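Local coordinates for sugar ABC transporter (Sugar-binding protein) (Bacillus halodurans, PDB 4YO7), which probably serves as the solute-binding protein of a sugar ABC transporter, holding a myo-inositol molecule in the cleft between its two lobes, at residues Glu57-Thr60 with Tyr61-Asp64; Gly176-His180 with Glu181-Met185. All blocks are in the same frame, centred on the assembly; numbering follows the deposited sequence.

Interaction 1: residues Glu57-Thr60 with Tyr61-Asp64; sequences EFLT and YMQD. With INS (1,2,3,4,5,6-hexahydroxy-cyclohexane), chain F.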
loop_
_atom_site.group_PDB
_atom_site.type_symbol
_atom_site.label_atom_id
_atom_site.label_comp_id
_atom_site.label_asym_id
_atom_site.label_seq_id
_atom_site.Cartn_x
_atom_site.Cartn_y
_atom_site.Cartn_z
ATOM N N GLU A 57 -8.629 -3.761 1.341
ATOM C CA GLU A 57 -9.420 -2.566 1.043
ATOM C C GLU A 57 -8.789 -1.751 -0.094
ATOM O O GLU A 57 -9.443 -1.439 -1.081
ATOM C CB GLU A 57 -9.595 -1.698 2.292
ATOM C CG GLU A 57 -10.598 -0.535 2.132
ATOM C CD GLU A 57 -12.058 -0.951 2.250
ATOM O OE1 GLU A 57 -12.344 -2.124 2.584
ATOM O OE2 GLU A 57 -12.929 -0.085 2.022
ATOM N N PHE A 58 -7.518 -1.425 0.033
ATOM C CA PHE A 58 -6.844 -0.630 -0.982
ATOM C C PHE A 58 -6.583 -1.427 -2.260
ATOM O O PHE A 58 -6.826 -0.934 -3.380
ATOM C CB PHE A 58 -5.543 -0.060 -0.422
ATOM C CG PHE A 58 -4.710 0.658 -1.443
ATOM C CD1 PHE A 58 -4.939 2.003 -1.715
ATOM C CD2 PHE A 58 -3.732 -0.001 -2.157
ATOM C CE1 PHE A 58 -4.180 2.676 -2.662
ATOM C CE2 PHE A 58 -2.972 0.682 -3.120
ATOM C CZ PHE A 58 -3.210 2.016 -3.355
ATOM N N LEU A 59 -6.117 -2.670 -2.125
ATOM C CA LEU A 59 -5.695 -3.414 -3.298
ATOM C C LEU A 59 -6.883 -3.797 -4.177
ATOM O O LEU A 59 -6.729 -4.026 -5.374
ATOM C CB LEU A 59 -4.881 -4.642 -2.902
ATOM C CG LEU A 59 -3.449 -4.338 -2.465
ATOM C CD1 LEU A 59 -2.811 -5.614 -1.981
ATOM C CD2 LEU A 59 -2.581 -3.666 -3.575
ATOM N N THR A 60 -8.076 -3.826 -3.601
ATOM C CA THR A 60 -9.253 -4.103 -4.411
ATOM C C THR A 60 -9.444 -3.010 -5.451
ATOM O O THR A 60 -9.782 -3.292 -6.603
ATOM C CB THR A 60 -10.516 -4.259 -3.546
ATOM O OG1 THR A 60 -10.358 -5.419 -2.731
ATOM C CG2 THR A 60 -11.771 -4.438 -4.417
ATOM N N TYR A 61 -9.204 -1.760 -5.065
ATOM C CA TYR A 61 -9.303 -0.664 -6.023
ATOM C C TYR A 61 -8.230 -0.813 -7.104
ATOM O O TYR A 61 -8.470 -0.529 -8.278
ATOM C CB TYR A 61 -9.169 0.684 -5.329
ATOM C CG TYR A 61 -10.312 1.005 -4.396
ATOM C CD1 TYR A 61 -11.525 1.465 -4.885
ATOM C CD2 TYR A 61 -10.182 0.836 -3.030
ATOM C CE1 TYR A 61 -12.574 1.746 -4.032
ATOM C CE2 TYR A 61 -11.221 1.116 -2.173
ATOM C CZ TYR A 61 -12.416 1.575 -2.680
ATOM O OH TYR A 61 -13.472 1.862 -1.832
HETATM N N MSE A 62 -7.050 -1.275 -6.707
HETATM C CA MSE A 62 -5.968 -1.420 -7.678
HETATM C C MSE A 62 -6.309 -2.513 -8.675
HETATM O O MSE A 62 -6.149 -2.329 -9.876
HETATM C CB MSE A 62 -4.632 -1.733 -7.002
HETATM C CG MSE A 62 -3.477 -1.593 -8.008
HETATM SE SE MSE A 62 -1.775 -2.131 -7.195
HETATM C CE MSE A 62 -1.925 -4.066 -7.404
ATOM N N GLN A 63 -6.809 -3.638 -8.178
ATOM C CA GLN A 63 -7.200 -4.761 -9.042
ATOM C C GLN A 63 -8.324 -4.373 -10.005
ATOM O O GLN A 63 -8.281 -4.736 -11.174
ATOM C CB GLN A 63 -7.634 -5.948 -8.196
ATOM C CG GLN A 63 -8.260 -7.151 -8.967
ATOM C CD GLN A 63 -7.320 -8.326 -9.061
ATOM O OE1 GLN A 63 -6.111 -8.164 -9.133
ATOM N NE2 GLN A 63 -7.881 -9.523 -8.999
ATOM N N ASP A 64 -9.316 -3.627 -9.520
ATOM C CA ASP A 64 -10.411 -3.174 -10.393
ATOM C C ASP A 64 -9.860 -2.277 -11.501
ATOM O O ASP A 64 -10.317 -2.339 -12.658
ATOM C CB ASP A 64 -11.485 -2.416 -9.600
ATOM C CG ASP A 64 -12.324 -3.329 -8.705
ATOM O OD1 ASP A 64 -12.265 -4.568 -8.866
ATOM O OD2 ASP A 64 -13.063 -2.796 -7.847
HETATM C C1 INS F . -1.318 -3.130 1.381
HETATM C C2 INS F . -2.579 -2.438 1.885
HETATM C C3 INS F . -2.203 -1.055 2.417
HETATM C C4 INS F . -1.548 -0.197 1.328
HETATM C C5 INS F . -0.301 -0.930 0.790
HETATM C C6 INS F . -0.685 -2.308 0.271
HETATM O O1 INS F . -1.637 -4.443 0.843
HETATM O O2 INS F . -3.472 -2.301 0.781
HETATM O O3 INS F . -3.440 -0.442 2.888
HETATM O O4 INS F . -1.110 1.049 1.889
HETATM O O5 INS F . 0.229 -0.167 -0.308
HETATM O O6 INS F . 0.556 -2.990 -0.162
HETATM O O HOH W 1 -12.915 2.483 0.834
#

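Interaction 2: residues Gly176-His180 with Glu181-Met185; sequences GELGH and EAQIM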
loop_
_atom_site.group_PDB
_atom_site.type_symbol
_atom_site.label_atom_id
_atom_site.label_comp_id
_atom_site.label_asym_id
_atom_site.label_seq_id
_atom_site.Cartn_x
_atom_site.Cartn_y
_atom_site.Cartn_z
ATOM N N GLY A 176 1.943 -1.732 10.188
ATOM C CA GLY A 176 1.234 -2.660 9.341
ATOM C C GLY A 176 1.831 -4.065 9.413
ATOM O O GLY A 176 2.438 -4.461 10.437
ATOM N N GLU A 177 1.632 -4.830 8.349
ATOM C CA GLU A 177 2.105 -6.211 8.309
ATOM C C GLU A 177 3.632 -6.247 8.398
ATOM O O GLU A 177 4.365 -5.676 7.570
ATOM C CB GLU A 177 1.593 -6.928 7.047
ATOM C CG GLU A 177 0.088 -7.108 7.107
ATOM C CD GLU A 177 -0.536 -7.688 5.855
ATOM O OE1 GLU A 177 0.042 -8.605 5.241
ATOM O OE2 GLU A 177 -1.652 -7.244 5.526
ATOM N N LEU A 178 4.116 -6.868 9.463
ATOM C CA LEU A 178 5.512 -6.749 9.806
ATOM C C LEU A 178 6.394 -7.371 8.744
ATOM O O LEU A 178 6.213 -8.532 8.313
ATOM C CB LEU A 178 5.814 -7.387 11.176
ATOM C CG LEU A 178 5.258 -6.627 12.384
ATOM C CD1 LEU A 178 5.563 -7.423 13.674
ATOM C CD2 LEU A 178 5.724 -5.195 12.512
ATOM N N GLY A 179 7.357 -6.559 8.351
ATOM C CA GLY A 179 8.329 -6.927 7.338
ATOM C C GLY A 179 7.965 -6.520 5.911
ATOM O O GLY A 179 8.806 -6.658 5.012
ATOM N N HIS A 180 6.737 -6.076 5.681
ATOM C CA HIS A 180 6.436 -5.436 4.403
ATOM C C HIS A 180 7.305 -4.187 4.315
ATOM O O HIS A 180 7.498 -3.492 5.311
ATOM C CB HIS A 180 4.972 -5.041 4.289
ATOM C CG HIS A 180 4.036 -6.187 4.070
ATOM N ND1 HIS A 180 2.782 -6.013 3.525
ATOM C CD2 HIS A 180 4.147 -7.506 4.338
ATOM C CE1 HIS A 180 2.165 -7.175 3.452
ATOM N NE2 HIS A 180 2.975 -8.105 3.934
ATOM N N GLU A 181 7.803 -3.860 3.122
ATOM C CA GLU A 181 8.576 -2.633 2.997
ATOM C C GLU A 181 7.748 -1.416 3.378
ATOM O O GLU A 181 8.276 -0.456 3.954
ATOM C CB GLU A 181 9.125 -2.501 1.575
ATOM C CG GLU A 181 10.016 -1.305 1.381
ATOM C CD GLU A 181 9.325 -0.042 0.946
ATOM O OE1 GLU A 181 8.085 -0.035 0.849
ATOM O OE2 GLU A 181 10.050 0.976 0.736
ATOM N N ALA A 182 6.442 -1.455 3.093
ATOM C CA ALA A 182 5.599 -0.294 3.401
ATOM C C ALA A 182 5.503 -0.092 4.914
ATOM O O ALA A 182 5.466 1.035 5.383
ATOM C CB ALA A 182 4.216 -0.450 2.806
ATOM N N GLN A 183 5.526 -1.186 5.675
ATOM C CA GLN A 183 5.491 -1.096 7.122
ATOM C C GLN A 183 6.800 -0.520 7.610
ATOM O O GLN A 183 6.810 0.485 8.348
ATOM C CB GLN A 183 5.210 -2.481 7.755
ATOM C CG GLN A 183 5.363 -2.525 9.293
ATOM C CD GLN A 183 6.787 -2.829 9.742
ATOM O OE1 GLN A 183 7.409 -3.797 9.286
ATOM N NE2 GLN A 183 7.307 -2.008 10.661
ATOM N N ILE A 184 7.910 -1.134 7.200
ATOM C CA ILE A 184 9.211 -0.734 7.672
ATOM C C ILE A 184 9.439 0.736 7.365
ATOM O O ILE A 184 9.902 1.508 8.224
ATOM C CB ILE A 184 10.336 -1.596 7.026
ATOM C CG1 ILE A 184 10.240 -3.041 7.509
ATOM C CG2 ILE A 184 11.720 -0.979 7.319
ATOM C CD1 ILE A 184 11.028 -4.006 6.652
HETATM N N MSE A 185 9.097 1.134 6.148
HETATM C CA MSE A 185 9.513 2.443 5.688
HETATM C C MSE A 185 8.511 3.547 6.016
HETATM O O MSE A 185 8.916 4.692 6.219
HETATM C CB MSE A 185 9.829 2.401 4.186
HETATM C CG MSE A 185 11.049 1.540 3.891
HETATM SE SE MSE A 185 12.691 2.281 4.716
HETATM C CE MSE A 185 13.091 3.635 3.414
#

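Interaction 1: residues Glu57-Thr60 with Tyr61-Asp64
L59 sends CG beside its own backbone N (chi1 -76°), while M62, a selenomethionine, runs CG anti to its backbone N and then bends at chi3 (82°). These torsions lay the two side chains side by side, pointing the same way. L59 CD2 lies 3.9 Å from M62 CE, an apolar contact three residues along helix 57-70. Both side chains also rest on I52 of strand 46-52. The other branch of L59, CD1, reaches the ligand, 3.3 Å from O1 of myo-inositol. F58 meets the same ligand through CB, 3.3 Å from O2, with its ring set obliquely to that hydroxyl.

On another flank of the helix, the Y61 ring is placed against the first turn. Its CD2 is 3.1 Å from E57 O, and F58 O lies near the ring plane at its edge. A water bridges the ends of the two side chains, 2.8 Å from E57 OE2 and 2.8 Å from Y61 OH, and donates to the carboxylate. T60 OG1 is hydrogen-bonded back to D56 O. The backbone bond from Q63 N to L59 O (2.8 Å) is nearly straight, and that from M62 N to F58 O is weak. The arrangement is the first turns of the helix that follows strand 46-52 in a beta-alpha-beta unit, here part of the inositol pocket in a protein of the periplasmic-binding-protein fold.

Interaction 2: residues Gly176-His180 with Glu181-Met185
Q183 points back from the helix to the turn before it and meets L178 at an oblique angle. Its CG is anti to the backbone N (chi1 171°), and a bend at chi2 (-88°) swings the amide over to the turn. There the amide carbon CD lies 3.8 Å from L178 CD2. The oxygen OE1 takes a straight hydrogen bond from G179 N, at 2.9 Å with an N-H...O angle of 170°. The donor is tilted modestly out of the amide's carbonyl plane. The other end of the amide, NE2, is bonded to D175 OD1, so both polar atoms of this buried side chain have a partner, which should fix the rotation of the amide. The aliphatic part is close to backbone too: CB is 3.3 Å from E177 O, and CG is 3.6 Å from G176 N.

The turn itself is type II, from E177 to H180, and is closed by H180 N to E177 O at 3.1 Å. G179 takes its third position with a positive phi. The imidazole of H180 lies with one face under E177 CB, which sits over the ring centre 3.5 Å from its plane. H180 is also the N-cap residue. Its carbonyl O accepts a bond from I184 N at 3.0 Å and a weak one from Q183 N. I184 CD1 packs beside G179 O. E181 leads away from the turn, and its OE1 is hydrogen-bonded to S150 OG of helix 150-164.

The nearest atoms of the A182 side chain and the bound inositol are about 5 Å apart, and H180 touches R134, which bonds that ligand. The arrangement is a strand-to-helix loop at the C-terminal end of a parallel strand, with a type II turn leading into the helix N-cap beside the inositol-binding cleft.

From the N terminus, strand 46-52 in the parallel sheet of one lobe leads into helix 57-70, where interaction 1 forms over the first turns. Much later, strand 169-175 in the parallel sheet of the other lobe runs into the loop of interaction 2, which ends on helix 181-195. The two are in series: neither nests in nor crosses the other. Interaction 1 closes helical turns; interaction 2 closes the short loop between strand 169-175 and helix 181-195. The centres of interactions 1 and 2 are 18 Å apart, and they do not touch. Myo-inositol links them indirectly. F58 and L59 contact it from one lobe, and A182 comes near it from the other.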